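Local coordinates for protein probable hydrolase (Pseudomonas aeruginosa, PDB 3OM8) that probably hydrolyses an ester or lactone, perhaps as a 3-oxoadipate enol-lactonase of the alpha/beta-hydrolase fold, at residues 79-84 with 107-112; 94-99 with 117-122; 9-14 with 83-88. One frame throughout, in Å; residues are numbered along the deposited sequence.

Interaction 1: 79-84 with 107-112; sequences LGEDVL and GQWLAL
Gly-80 and Trp-109 meet where two helices of the alpha/beta-hydrolase fold cross on one side of the central sheet. Helix 76-90 carries the first of them. Helix 102-113 carries the second; it follows strand 95-100 and a GxSxG pattern that probably forms the nucleophile elbow. The two short helix segments have axes 9.4 Å apart at closest approach and cross at -70°. Gly-80 and Leu-110 form the nearest backbone pair. The missing side chain of Gly-80 makes room for the indole of Trp-109: Gly-80 CA lies 3.7 Å from Trp-109 CE3, approaching the ring obliquely. The indole is carried toward the other helix because Trp-109 CG stands anti to the backbone N (chi1 -170°). Two groups reach its edge, near the ring plane. One is the carboxylate of Glu-81, with OE2 3.9 Å from Trp-109 CH2; the carboxylate plane is turned 82° from the ring. The other is Leu-84 CD1, 4.3 Å from Trp-109 CZ3. Leu-110 makes its contacts through both methyls. Its CD1 packs on Val-83 CG1 at 3.9 Å. Its CD2 touches Leu-84 CD2 at 3.7 Å, and the two leucine side chains run antiparallel alongside one another. The same Leu-110 CD2 lies 3.6 Å from Gly-80 O, a carbonyl already bonded to Leu-84 N within its helix. Beyond the pair, Val-83 also touches Val-106, and Leu-110 rests on Ile-118 of the sheet. Leu-76 and Ala-77 touch Trp-109 from the preceding turn of helix 76-90. No hydrogen bond joins the two segments. Their hold is therefore one of fit: an indole set against a glycine, beside a small cluster of branched aliphatic side chains.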
ATOM      1  N   LEU B  79     -18.231  -7.380 -22.567  1.00 46.46           N
ATOM      2  CA  LEU B  79     -17.231  -8.219 -21.904  1.00 48.44           C
ATOM      3  C   LEU B  79     -17.720  -8.698 -20.523  1.00 56.16           C
ATOM      4  O   LEU B  79     -17.368  -9.784 -20.064  1.00 57.03           O
ATOM      5  CB  LEU B  79     -15.907  -7.467 -21.761  1.00 44.69           C
ATOM      6  CG  LEU B  79     -15.239  -6.975 -23.043  1.00 51.79           C
ATOM      7  CD1 LEU B  79     -13.926  -6.269 -22.715  1.00 42.75           C
ATOM      8  CD2 LEU B  79     -15.003  -8.132 -24.007  1.00 51.20           C
ATOM      9  N   GLY B  80     -18.528  -7.879 -19.863  1.00 56.07           N
ATOM     10  CA  GLY B  80     -19.122  -8.262 -18.597  1.00 54.96           C
ATOM     11  C   GLY B  80     -20.229  -9.280 -18.795  1.00 57.64           C
ATOM     12  O   GLY B  80     -20.361 -10.225 -18.019  1.00 55.44           O
ATOM     13  N   GLU B  81     -21.026  -9.091 -19.843  1.00 54.25           N
ATOM     14  CA  GLU B  81     -22.116 -10.012 -20.138  1.00 56.64           C
ATOM     15  C   GLU B  81     -21.598 -11.418 -20.438  1.00 56.51           C
ATOM     16  O   GLU B  81     -22.252 -12.415 -20.120  1.00 58.48           O
ATOM     17  CB  GLU B  81     -22.967  -9.487 -21.296  1.00 63.97           C
ATOM     18  CG  GLU B  81     -23.891  -8.350 -20.903  1.00 75.13           C
ATOM     19  CD  GLU B  81     -25.019  -8.806 -19.987  1.00 83.56           C
ATOM     20  OE1 GLU B  81     -25.465  -9.972 -20.113  1.00 83.40           O
ATOM     21  OE2 GLU B  81     -25.465  -7.995 -19.144  1.00 86.39           O
ATOM     22  N   ASP B  82     -20.418 -11.493 -21.048  1.00 48.68           N
ATOM     23  CA  ASP B  82     -19.775 -12.778 -21.293  1.00 49.18           C
ATOM     24  C   ASP B  82     -19.633 -13.573 -19.985  1.00 53.01           C
ATOM     25  O   ASP B  82     -19.940 -14.766 -19.925  1.00 54.19           O
ATOM     26  CB  ASP B  82     -18.404 -12.574 -21.948  1.00 47.45           C
ATOM     27  CG  ASP B  82     -18.500 -12.131 -23.413  1.00 53.43           C
ATOM     28  OD1 ASP B  82     -19.618 -12.096 -23.987  1.00 51.36           O
ATOM     29  OD2 ASP B  82     -17.442 -11.818 -23.995  1.00 54.94           O
ATOM     30  N   VAL B  83     -19.174 -12.905 -18.931  1.00 50.15           N
ATOM     31  CA  VAL B  83     -19.034 -13.564 -17.634  1.00 53.10           C
ATOM     32  C   VAL B  83     -20.406 -13.993 -17.113  1.00 54.77           C
ATOM     33  O   VAL B  83     -20.599 -15.143 -16.725  1.00 56.93           O
ATOM     34  CB  VAL B  83     -18.288 -12.673 -16.606  1.00 46.57           C
ATOM     35  CG1 VAL B  83     -18.298 -13.315 -15.227  1.00 37.99           C
ATOM     36  CG2 VAL B  83     -16.852 -12.413 -17.077  1.00 43.67           C
ATOM     37  N   LEU B  84     -21.366 -13.078 -17.141  1.00 52.78           N
ATOM     38  CA  LEU B  84     -22.705 -13.394 -16.673  1.00 52.34           C
ATOM     39  C   LEU B  84     -23.293 -14.610 -17.380  1.00 55.92           C
ATOM     40  O   LEU B  84     -23.964 -15.426 -16.751  1.00 61.63           O
ATOM     41  CB  LEU B  84     -23.628 -12.190 -16.810  1.00 49.52           C
ATOM     42  CG  LEU B  84     -23.186 -10.989 -15.975  1.00 52.51           C
ATOM     43  CD1 LEU B  84     -24.195  -9.863 -16.092  1.00 54.40           C
ATOM     44  CD2 LEU B  84     -23.012 -11.391 -14.526  1.00 58.08           C
ATOM     45  N   GLY B 107     -14.254  -6.736 -13.816  1.00 53.57           N
ATOM     46  CA  GLY B 107     -14.618  -6.872 -12.417  1.00 48.43           C
ATOM     47  C   GLY B 107     -15.387  -5.675 -11.891  1.00 49.88           C
ATOM     48  O   GLY B 107     -16.452  -5.823 -11.289  1.00 45.89           O
ATOM     49  N   GLN B 108     -14.850  -4.479 -12.109  1.00 48.08           N
ATOM     50  CA  GLN B 108     -15.510  -3.273 -11.627  1.00 52.80           C
ATOM     51  C   GLN B 108     -16.902  -3.135 -12.243  1.00 57.69           C
ATOM     52  O   GLN B 108     -17.849  -2.736 -11.557  1.00 57.57           O
ATOM     53  CB  GLN B 108     -14.667  -2.042 -11.939  1.00 52.82           C
ATOM     54  CG  GLN B 108     -13.323  -2.017 -11.231  1.00 48.77           C
ATOM     55  CD  GLN B 108     -12.355  -1.072 -11.897  1.00 53.99           C
ATOM     56  OE1 GLN B 108     -12.503   0.143 -11.812  1.00 55.73           O
ATOM     57  NE2 GLN B 108     -11.360  -1.628 -12.582  1.00 53.92           N
ATOM     58  N   TRP B 109     -17.017  -3.483 -13.529  1.00 52.26           N
ATOM     59  CA  TRP B 109     -18.294  -3.444 -14.237  1.00 55.80           C
ATOM     60  C   TRP B 109     -19.315  -4.405 -13.630  1.00 54.81           C
ATOM     61  O   TRP B 109     -20.465  -4.034 -13.400  1.00 52.33           O
ATOM     62  CB  TRP B 109     -18.116  -3.756 -15.733  1.00 54.53           C
ATOM     63  CG  TRP B 109     -19.359  -3.502 -16.541  1.00 56.24           C
ATOM     64  CD1 TRP B 109     -19.686  -2.351 -17.191  1.00 57.11           C
ATOM     65  CD2 TRP B 109     -20.450  -4.412 -16.766  1.00 55.61           C
ATOM     66  NE1 TRP B 109     -20.905  -2.485 -17.811  1.00 62.36           N
ATOM     67  CE2 TRP B 109     -21.393  -3.742 -17.566  1.00 60.44           C
ATOM     68  CE3 TRP B 109     -20.718  -5.726 -16.371  1.00 54.45           C
ATOM     69  CZ2 TRP B 109     -22.585  -4.342 -17.983  1.00 59.25           C
ATOM     70  CZ3 TRP B 109     -21.902  -6.320 -16.783  1.00 55.04           C
ATOM     71  CH2 TRP B 109     -22.819  -5.628 -17.579  1.00 56.47           C
ATOM     72  N   LEU B 110     -18.900  -5.644 -13.380  1.00 51.29           N
ATOM     73  CA  LEU B 110     -19.800  -6.610 -12.766  1.00 51.55           C
ATOM     74  C   LEU B 110     -20.289  -6.110 -11.401  1.00 55.30           C
ATOM     75  O   LEU B 110     -21.461  -6.262 -11.058  1.00 54.85           O
ATOM     76  CB  LEU B 110     -19.127  -7.973 -12.634  1.00 51.04           C
ATOM     77  CG  LEU B 110     -18.814  -8.644 -13.965  1.00 50.32           C
ATOM     78  CD1 LEU B 110     -17.797  -9.765 -13.801  1.00 48.61           C
ATOM     79  CD2 LEU B 110     -20.098  -9.159 -14.595  1.00 53.77           C
ATOM     80  N   ALA B 111     -19.396  -5.495 -10.633  1.00 51.60           N
ATOM     81  CA  ALA B 111     -19.764  -5.009  -9.307  1.00 52.62           C
ATOM     82  C   ALA B 111     -20.762  -3.869  -9.427  1.00 57.53           C
ATOM     83  O   ALA B 111     -21.613  -3.682  -8.561  1.00 54.19           O
ATOM     84  CB  ALA B 111     -18.536  -4.560  -8.536  1.00 48.62           C
ATOM     85  N   LEU B 112     -20.663  -3.111 -10.510  1.00 61.01           N
ATOM     86  CA  LEU B 112     -21.571  -1.988 -10.722  1.00 58.76           C
ATOM     87  C   LEU B 112     -22.919  -2.412 -11.299  1.00 55.60           C
ATOM     88  O   LEU B 112     -23.954  -1.861 -10.933  1.00 62.53           O
ATOM     89  CB  LEU B 112     -20.922  -0.932 -11.620  1.00 52.77           C
ATOM     90  CG  LEU B 112     -19.825  -0.089 -10.967  1.00 52.89           C
ATOM     91  CD1 LEU B 112     -19.028   0.658 -12.017  1.00 53.07           C
ATOM     92  CD2 LEU B 112     -20.432   0.876  -9.960  1.00 44.74           C
TER

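Interaction 2: 94-99 with 117-122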
ATOM      1  N   ARG B  94     -23.831 -17.012  -7.875  1.00 66.92           N
ATOM      2  CA  ARG B  94     -22.909 -16.040  -7.305  1.00 65.77           C
ATOM      3  C   ARG B  94     -21.505 -16.615  -7.118  1.00 64.08           C
ATOM      4  O   ARG B  94     -21.334 -17.768  -6.725  1.00 66.62           O
ATOM      5  CB  ARG B  94     -23.474 -15.534  -5.975  1.00 58.28           C
ATOM      6  CG  ARG B  94     -22.684 -14.423  -5.334  1.00 62.52           C
ATOM      7  CD  ARG B  94     -23.358 -13.937  -4.052  1.00 70.38           C
ATOM      8  NE  ARG B  94     -23.764 -12.543  -4.192  1.00 80.31           N
ATOM      9  CZ  ARG B  94     -23.743 -11.649  -3.210  1.00 81.86           C
ATOM     10  NH1 ARG B  94     -24.125 -10.394  -3.448  1.00 71.50           N
ATOM     11  NH2 ARG B  94     -23.337 -12.009  -1.994  1.00 87.23           N
ATOM     12  N   ALA B  95     -20.500 -15.802  -7.407  1.00 59.45           N
ATOM     13  CA  ALA B  95     -19.127 -16.271  -7.398  1.00 56.20           C
ATOM     14  C   ALA B  95     -18.200 -15.180  -6.908  1.00 52.30           C
ATOM     15  O   ALA B  95     -18.543 -13.998  -6.947  1.00 53.02           O
ATOM     16  CB  ALA B  95     -18.716 -16.700  -8.807  1.00 49.24           C
ATOM     17  N   HIS B  96     -17.018 -15.575  -6.454  1.00 43.47           N
ATOM     18  CA  HIS B  96     -15.962 -14.604  -6.226  1.00 50.23           C
ATOM     19  C   HIS B  96     -15.362 -14.294  -7.586  1.00 52.05           C
ATOM     20  O   HIS B  96     -15.350 -15.148  -8.462  1.00 53.18           O
ATOM     21  CB  HIS B  96     -14.878 -15.164  -5.301  1.00 46.40           C
ATOM     22  CG  HIS B  96     -15.345 -15.416  -3.903  1.00 52.71           C
ATOM     23  ND1 HIS B  96     -15.853 -14.418  -3.101  1.00 57.49           N
ATOM     24  CD2 HIS B  96     -15.359 -16.547  -3.158  1.00 51.59           C
ATOM     25  CE1 HIS B  96     -16.173 -14.926  -1.922  1.00 59.24           C
ATOM     26  NE2 HIS B  96     -15.881 -16.214  -1.930  1.00 55.36           N
ATOM     27  N   PHE B  97     -14.848 -13.083  -7.751  1.00 50.51           N
ATOM     28  CA  PHE B  97     -14.266 -12.680  -9.009  1.00 46.82           C
ATOM     29  C   PHE B  97     -12.885 -12.099  -8.803  1.00 47.69           C
ATOM     30  O   PHE B  97     -12.714 -11.182  -8.013  1.00 49.65           O
ATOM     31  CB  PHE B  97     -15.160 -11.646  -9.704  1.00 53.44           C
ATOM     32  CG  PHE B  97     -14.721 -11.305 -11.118  1.00 51.21           C
ATOM     33  CD1 PHE B  97     -15.249 -11.977 -12.204  1.00 50.41           C
ATOM     34  CD2 PHE B  97     -13.775 -10.315 -11.348  1.00 50.78           C
ATOM     35  CE1 PHE B  97     -14.838 -11.668 -13.492  1.00 52.91           C
ATOM     36  CE2 PHE B  97     -13.369 -10.001 -12.627  1.00 52.09           C
ATOM     37  CZ  PHE B  97     -13.897 -10.676 -13.698  1.00 50.00           C
ATOM     38  N   LEU B  98     -11.905 -12.633  -9.528  1.00 45.84           N
ATOM     39  CA  LEU B  98     -10.572 -12.042  -9.585  1.00 47.18           C
ATOM     40  C   LEU B  98     -10.204 -11.700 -11.033  1.00 51.24           C
ATOM     41  O   LEU B  98     -10.123 -12.590 -11.884  1.00 45.97           O
ATOM     42  CB  LEU B  98      -9.534 -12.999  -8.999  1.00 48.18           C
ATOM     43  CG  LEU B  98      -8.062 -12.752  -9.333  1.00 56.13           C
ATOM     44  CD1 LEU B  98      -7.684 -11.295  -9.168  1.00 60.23           C
ATOM     45  CD2 LEU B  98      -7.197 -13.619  -8.441  1.00 57.76           C
ATOM     46  N   GLY B  99      -9.969 -10.418 -11.302  1.00 51.55           N
ATOM     47  CA  GLY B  99      -9.619  -9.971 -12.642  1.00 53.96           C
ATOM     48  C   GLY B  99      -8.332  -9.176 -12.623  1.00 52.42           C
ATOM     49  O   GLY B  99      -8.153  -8.305 -11.774  1.00 49.66           O
ATOM     50  N   ARG B 117     -24.472 -10.985  -8.440  1.00 52.16           N
ATOM     51  CA  ARG B 117     -23.782 -12.163  -8.970  1.00 50.81           C
ATOM     52  C   ARG B 117     -22.365 -12.297  -8.397  1.00 60.28           C
ATOM     53  O   ARG B 117     -21.697 -13.313  -8.618  1.00 61.96           O
ATOM     54  CB  ARG B 117     -23.691 -12.103 -10.502  1.00 54.18           C
ATOM     55  CG  ARG B 117     -25.011 -11.848 -11.252  1.00 55.47           C
ATOM     56  CD  ARG B 117     -26.047 -12.936 -11.011  1.00 54.51           C
ATOM     57  NE  ARG B 117     -25.597 -14.262 -11.429  1.00 54.80           N
ATOM     58  CZ  ARG B 117     -25.857 -14.801 -12.614  1.00 62.18           C
ATOM     59  NH1 ARG B 117     -26.555 -14.120 -13.515  1.00 63.99           N
ATOM     60  NH2 ARG B 117     -25.408 -16.016 -12.904  1.00 61.67           N
ATOM     61  N   ILE B 118     -21.912 -11.269  -7.672  1.00 52.18           N
ATOM     62  CA  ILE B 118     -20.546 -11.224  -7.149  1.00 53.30           C
ATOM     63  C   ILE B 118     -20.479 -11.328  -5.615  1.00 58.88           C
ATOM     64  O   ILE B 118     -21.165 -10.595  -4.895  1.00 58.31           O
ATOM     65  CB  ILE B 118     -19.816  -9.922  -7.561  1.00 52.08           C
ATOM     66  CG1 ILE B 118     -19.792  -9.746  -9.078  1.00 56.07           C
ATOM     67  CG2 ILE B 118     -18.404  -9.912  -6.997  1.00 51.44           C
ATOM     68  CD1 ILE B 118     -19.056 -10.845  -9.835  1.00 56.94           C
ATOM     69  N   GLU B 119     -19.644 -12.239  -5.123  1.00 60.58           N
ATOM     70  CA  GLU B 119     -19.386 -12.350  -3.686  1.00 60.85           C
ATOM     71  C   GLU B 119     -18.294 -11.360  -3.318  1.00 53.84           C
ATOM     72  O   GLU B 119     -18.566 -10.183  -3.082  1.00 56.76           O
ATOM     73  CB  GLU B 119     -18.951 -13.771  -3.317  1.00 70.53           C
ATOM     74  CG  GLU B 119     -19.905 -14.515  -2.386  1.00 82.20           C
ATOM     75  CD  GLU B 119     -19.836 -14.010  -0.965  1.00 96.60           C
ATOM     76  OE1 GLU B 119     -20.041 -12.798  -0.751  1.00101.88           O
ATOM     77  OE2 GLU B 119     -19.575 -14.826  -0.054  1.00106.13           O
ATOM     78  N   ARG B 120     -17.052 -11.832  -3.290  1.00 43.35           N
ATOM     79  CA  ARG B 120     -15.922 -10.944  -3.039  1.00 42.90           C
ATOM     80  C   ARG B 120     -15.154 -10.612  -4.319  1.00 51.49           C
ATOM     81  O   ARG B 120     -15.073 -11.425  -5.246  1.00 51.07           O
ATOM     82  CB  ARG B 120     -15.008 -11.526  -1.966  1.00 46.50           C
ATOM     83  CG  ARG B 120     -15.724 -11.659  -0.623  1.00 48.02           C
ATOM     84  CD  ARG B 120     -14.815 -12.112   0.514  1.00 46.24           C
ATOM     85  NE  ARG B 120     -15.616 -12.524   1.666  1.00 49.10           N
ATOM     86  CZ  ARG B 120     -15.123 -13.008   2.803  1.00 51.38           C
ATOM     87  NH1 ARG B 120     -15.950 -13.355   3.774  1.00 53.66           N
ATOM     88  NH2 ARG B 120     -13.812 -13.146   2.974  1.00 40.73           N
ATOM     89  N   LEU B 121     -14.599  -9.407  -4.366  1.00 50.00           N
ATOM     90  CA  LEU B 121     -13.988  -8.905  -5.588  1.00 48.61           C
ATOM     91  C   LEU B 121     -12.507  -8.590  -5.396  1.00 48.24           C
ATOM     92  O   LEU B 121     -12.129  -7.842  -4.489  1.00 49.44           O
ATOM     93  CB  LEU B 121     -14.744  -7.663  -6.065  1.00 41.84           C
ATOM     94  CG  LEU B 121     -14.316  -6.925  -7.327  1.00 52.97           C
ATOM     95  CD1 LEU B 121     -14.593  -7.770  -8.604  1.00 42.33           C
ATOM     96  CD2 LEU B 121     -15.051  -5.584  -7.381  1.00 49.03           C
ATOM     97  N   VAL B 122     -11.672  -9.187  -6.240  1.00 41.97           N
ATOM     98  CA  VAL B 122     -10.252  -8.854  -6.288  1.00 43.43           C
ATOM     99  C   VAL B 122      -9.915  -8.190  -7.627  1.00 50.99           C
ATOM    100  O   VAL B 122     -10.324  -8.663  -8.692  1.00 49.41           O
ATOM    101  CB  VAL B 122      -9.363 -10.086  -6.077  1.00 43.47           C
ATOM    102  CG1 VAL B 122      -7.898  -9.669  -5.944  1.00 40.89           C
ATOM    103  CG2 VAL B 122      -9.810 -10.856  -4.825  1.00 47.38           C
TER
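His-96 ND1 accepts a hydrogen bond from the backbone N of Arg-120 at 2.9 Å. The donor lies at the edge of the imidazole, 13° out of its plane, consistent with an ND1 that carries no proton. The Glu-119 side chain runs alongside the ring in the same direction, and its CB is 3.2 Å from His-96 ND1. Arg-120 CB packs against the same corner of the ring. His-96 CG lies beside its own backbone N (chi1 -66°), which turns the ring toward this corner of the chain. Arg-94 reaches across the other side of Glu-119. Ile-118 O sits over one face of its guanidinium, and its NH2 makes a long salt bridge of 3.6 Å to Glu-119 OE1. That oxygen sits far off the guanidinium plane, so no N-H points at it, and the polar link is one of charge. Arg-94 NE bonds Gln-116 O.

These side chains surround a beta bulge between two parallel strands, the partners in a beta-alpha-beta unit whose helix is 102-113. Ala-95 pairs with Ile-118, but Phe-97 pairs with Leu-121, one residue out of step. Glu-119 N bonds Ala-95 O before the shift, from above the carbonyl plane. After it, Phe-97 N bonds Arg-120 O at 3.0 Å, and Val-122 N bonds Phe-97 O at 2.9 Å with an N-H...O angle of 179°. Gly-99, in the probable nucleophile elbow, donates to Val-122 O from its N at 3.2 Å. Phe-97 CD2 meets Leu-121 CD1 at 3.8 Å on the face covered by helix 102-113. Leu-98 CD1 meets Val-122 CG1 on the face covered by helix 253-264. Further out, Arg-209 bonds Ile-118 O. The Arg-120 guanidinium bonds Phe-263 O and, across the interface, Ala-205 O of the second subunit.

Interaction 3: 9-14 with 83-88; sequences LATSDG and VLELLD
Glu-85 extends from helix 76-90 to the chain that leaves edge strand 7-10, and touches it at both ends of its side chain. At its base, Glu-85 CB lies 3.9 Å from Leu-9 CD2. That methyl presses on the helix backbone as well, 3.5 Å from Leu-86 N, and it meets Leu-86 CD2 at 3.7 Å. Glu-85 CG and CD carry the chain onward in extended form (chi2 -171°), past the end of the strand to the turn. There the carboxylate receives two hydrogen bonds from one residue. Ser-12 N donates to Glu-85 OE1 at 3.0 Å, meeting OE1 on its syn lone pair. Ser-12 OG donates to Glu-85 OE2 at 2.8 Å, also on the syn side but 21° out of the carboxylate plane. The hydroxyl can join the backbone N in this grip because OG stands between the backbone N and the carbonyl carbon (chi1 59°). Thr-11 CA adds a contact to Glu-85 OE1 at 3.3 Å.

The gripped residue lies within a type I beta turn from Thr-11 to Gly-14. The turn is closed by a bond from Gly-14 N to Thr-11 O. A second bond, Thr-11 OG1 to Asp-13 OD1 at 2.6 Å, braces it from within. Arg-78, about two turns earlier in the same helix, forms a salt bridge with Glu-85 OE2 and a hydrogen bond with Ser-12 OG. Arg-62 pairs with Asp-13 OD2. The negative charge of Glu-85 is thus met by two donors of Ser-12 and by an arginine, which would be expected to favour its ionised form and to hold the turn against the helix.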
ATOM      1  N   LEU B   9     -18.868 -21.966 -24.648  1.00 54.24           N
ATOM      2  CA  LEU B   9     -20.163 -21.336 -24.463  1.00 53.84           C
ATOM      3  C   LEU B   9     -20.513 -20.521 -25.705  1.00 52.67           C
ATOM      4  O   LEU B   9     -19.709 -19.707 -26.168  1.00 49.84           O
ATOM      5  CB  LEU B   9     -20.130 -20.413 -23.245  1.00 54.64           C
ATOM      6  CG  LEU B   9     -21.386 -19.570 -23.034  1.00 55.56           C
ATOM      7  CD1 LEU B   9     -22.545 -20.451 -22.596  1.00 57.28           C
ATOM      8  CD2 LEU B   9     -21.124 -18.475 -22.014  1.00 53.20           C
ATOM      9  N   ALA B  10     -21.707 -20.739 -26.247  1.00 50.92           N
ATOM     10  CA  ALA B  10     -22.187 -19.901 -27.332  1.00 55.03           C
ATOM     11  C   ALA B  10     -22.915 -18.722 -26.718  1.00 54.07           C
ATOM     12  O   ALA B  10     -23.945 -18.892 -26.078  1.00 53.83           O
ATOM     13  CB  ALA B  10     -23.117 -20.687 -28.263  1.00 55.22           C
ATOM     14  N   THR B  11     -22.374 -17.528 -26.914  1.00 50.96           N
ATOM     15  CA  THR B  11     -22.972 -16.317 -26.376  1.00 49.82           C
ATOM     16  C   THR B  11     -24.233 -15.907 -27.125  1.00 56.85           C
ATOM     17  O   THR B  11     -24.486 -16.357 -28.250  1.00 64.89           O
ATOM     18  CB  THR B  11     -21.983 -15.153 -26.438  1.00 54.83           C
ATOM     19  OG1 THR B  11     -21.687 -14.855 -27.805  1.00 58.88           O
ATOM     20  CG2 THR B  11     -20.696 -15.524 -25.729  1.00 53.49           C
ATOM     21  N   SER B  12     -25.007 -15.026 -26.501  1.00 53.22           N
ATOM     22  CA  SER B  12     -26.243 -14.522 -27.084  1.00 53.22           C
ATOM     23  C   SER B  12     -26.018 -13.774 -28.400  1.00 60.82           C
ATOM     24  O   SER B  12     -26.945 -13.645 -29.208  1.00 60.64           O
ATOM     25  CB  SER B  12     -26.947 -13.594 -26.097  1.00 57.09           C
ATOM     26  OG  SER B  12     -26.105 -12.509 -25.752  1.00 62.68           O
ATOM     27  N   ASP B  13     -24.805 -13.268 -28.610  1.00 57.17           N
ATOM     28  CA  ASP B  13     -24.504 -12.506 -29.823  1.00 58.29           C
ATOM     29  C   ASP B  13     -23.646 -13.297 -30.810  1.00 57.70           C
ATOM     30  O   ASP B  13     -23.022 -12.723 -31.704  1.00 61.54           O
ATOM     31  CB  ASP B  13     -23.834 -11.174 -29.483  1.00 58.21           C
ATOM     32  CG  ASP B  13     -22.436 -11.351 -28.925  1.00 61.24           C
ATOM     33  OD1 ASP B  13     -22.175 -12.396 -28.292  1.00 58.04           O
ATOM     34  OD2 ASP B  13     -21.599 -10.443 -29.121  1.00 63.62           O
ATOM     35  N   GLY B  14     -23.605 -14.613 -30.635  1.00 56.43           N
ATOM     36  CA  GLY B  14     -23.019 -15.499 -31.629  1.00 57.95           C
ATOM     37  C   GLY B  14     -21.505 -15.616 -31.645  1.00 58.77           C
ATOM     38  O   GLY B  14     -20.910 -15.821 -32.704  1.00 63.52           O
ATOM     39  N   VAL B  83     -19.174 -12.905 -18.931  1.00 50.15           N
ATOM     40  CA  VAL B  83     -19.034 -13.564 -17.634  1.00 53.10           C
ATOM     41  C   VAL B  83     -20.406 -13.993 -17.113  1.00 54.77           C
ATOM     42  O   VAL B  83     -20.599 -15.143 -16.725  1.00 56.93           O
ATOM     43  CB  VAL B  83     -18.288 -12.673 -16.606  1.00 46.57           C
ATOM     44  CG1 VAL B  83     -18.298 -13.315 -15.227  1.00 37.99           C
ATOM     45  CG2 VAL B  83     -16.852 -12.413 -17.077  1.00 43.67           C
ATOM     46  N   LEU B  84     -21.366 -13.078 -17.141  1.00 52.78           N
ATOM     47  CA  LEU B  84     -22.705 -13.394 -16.673  1.00 52.34           C
ATOM     48  C   LEU B  84     -23.293 -14.610 -17.380  1.00 55.92           C
ATOM     49  O   LEU B  84     -23.964 -15.426 -16.751  1.00 61.63           O
ATOM     50  CB  LEU B  84     -23.628 -12.190 -16.810  1.00 49.52           C
ATOM     51  CG  LEU B  84     -23.186 -10.989 -15.975  1.00 52.51           C
ATOM     52  CD1 LEU B  84     -24.195  -9.863 -16.092  1.00 54.40           C
ATOM     53  CD2 LEU B  84     -23.012 -11.391 -14.526  1.00 58.08           C
ATOM     54  N   GLU B  85     -23.034 -14.740 -18.679  1.00 55.58           N
ATOM     55  CA  GLU B  85     -23.570 -15.865 -19.446  1.00 54.00           C
ATOM     56  C   GLU B  85     -22.838 -17.169 -19.127  1.00 55.76           C
ATOM     57  O   GLU B  85     -23.437 -18.246 -19.168  1.00 55.72           O
ATOM     58  CB  GLU B  85     -23.546 -15.580 -20.955  1.00 51.81           C
ATOM     59  CG  GLU B  85     -24.429 -14.408 -21.379  1.00 59.88           C
ATOM     60  CD  GLU B  85     -24.571 -14.278 -22.897  1.00 64.87           C
ATOM     61  OE1 GLU B  85     -24.496 -15.308 -23.605  1.00 67.31           O
ATOM     62  OE2 GLU B  85     -24.771 -13.141 -23.378  1.00 63.66           O
ATOM     63  N   LEU B  86     -21.545 -17.072 -18.820  1.00 51.92           N
ATOM     64  CA  LEU B  86     -20.801 -18.215 -18.298  1.00 53.45           C
ATOM     65  C   LEU B  86     -21.428 -18.690 -16.984  1.00 56.19           C
ATOM     66  O   LEU B  86     -21.678 -19.884 -16.789  1.00 56.04           O
ATOM     67  CB  LEU B  86     -19.345 -17.843 -18.045  1.00 55.82           C
ATOM     68  CG  LEU B  86     -18.394 -17.808 -19.231  1.00 63.35           C
ATOM     69  CD1 LEU B  86     -17.046 -17.288 -18.771  1.00 67.09           C
ATOM     70  CD2 LEU B  86     -18.265 -19.201 -19.826  1.00 62.51           C
ATOM     71  N   LEU B  87     -21.674 -17.747 -16.081  1.00 50.90           N
ATOM     72  CA  LEU B  87     -22.245 -18.092 -14.783  1.00 54.25           C
ATOM     73  C   LEU B  87     -23.608 -18.739 -14.981  1.00 60.38           C
ATOM     74  O   LEU B  87     -23.900 -19.771 -14.383  1.00 62.88           O
ATOM     75  CB  LEU B  87     -22.334 -16.869 -13.856  1.00 47.46           C
ATOM     76  CG  LEU B  87     -20.987 -16.286 -13.386  1.00 51.74           C
ATOM     77  CD1 LEU B  87     -21.175 -15.114 -12.439  1.00 51.60           C
ATOM     78  CD2 LEU B  87     -20.108 -17.334 -12.724  1.00 41.48           C
ATOM     79  N   ASP B  88     -24.429 -18.145 -15.844  1.00 56.51           N
ATOM     80  CA  ASP B  88     -25.746 -18.700 -16.147  1.00 60.74           C
ATOM     81  C   ASP B  88     -25.626 -20.138 -16.646  1.00 61.67           C
ATOM     82  O   ASP B  88     -26.379 -21.022 -16.229  1.00 61.06           O
ATOM     83  CB  ASP B  88     -26.473 -17.843 -17.197  1.00 57.09           C
ATOM     84  CG  ASP B  88     -26.802 -16.452 -16.686  1.00 65.43           C
ATOM     85  OD1 ASP B  88     -27.208 -15.587 -17.495  1.00 66.87           O
ATOM     86  OD2 ASP B  88     -26.657 -16.225 -15.466  1.00 69.32           O
TER

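How the interactions relate
Interactions 1 and 3, centres about 12 Å apart, share helix 76-90 with Val-83 and Leu-84. In interaction 1 it packs on helix 102-113; in interaction 3 it meets the end of edge strand 7-10. Interaction 2 lies in the middle of the sheet, its centre about 10 Å from that of interaction 1. Leu-110 CD1 packing on Phe-97 CE1 joins the two. Interactions 2 and 3, centres about 17 Å apart, are linked by the Arg-117 to Asp-88 salt bridge. Along the chain 9-14 comes first, then helix 76-90, then the strand-helix-strand unit; the segments of interactions 1 and 2 alternate. Together they tie helix 76-90 to the sheet edge and to the elements flanking the probable nucleophile elbow.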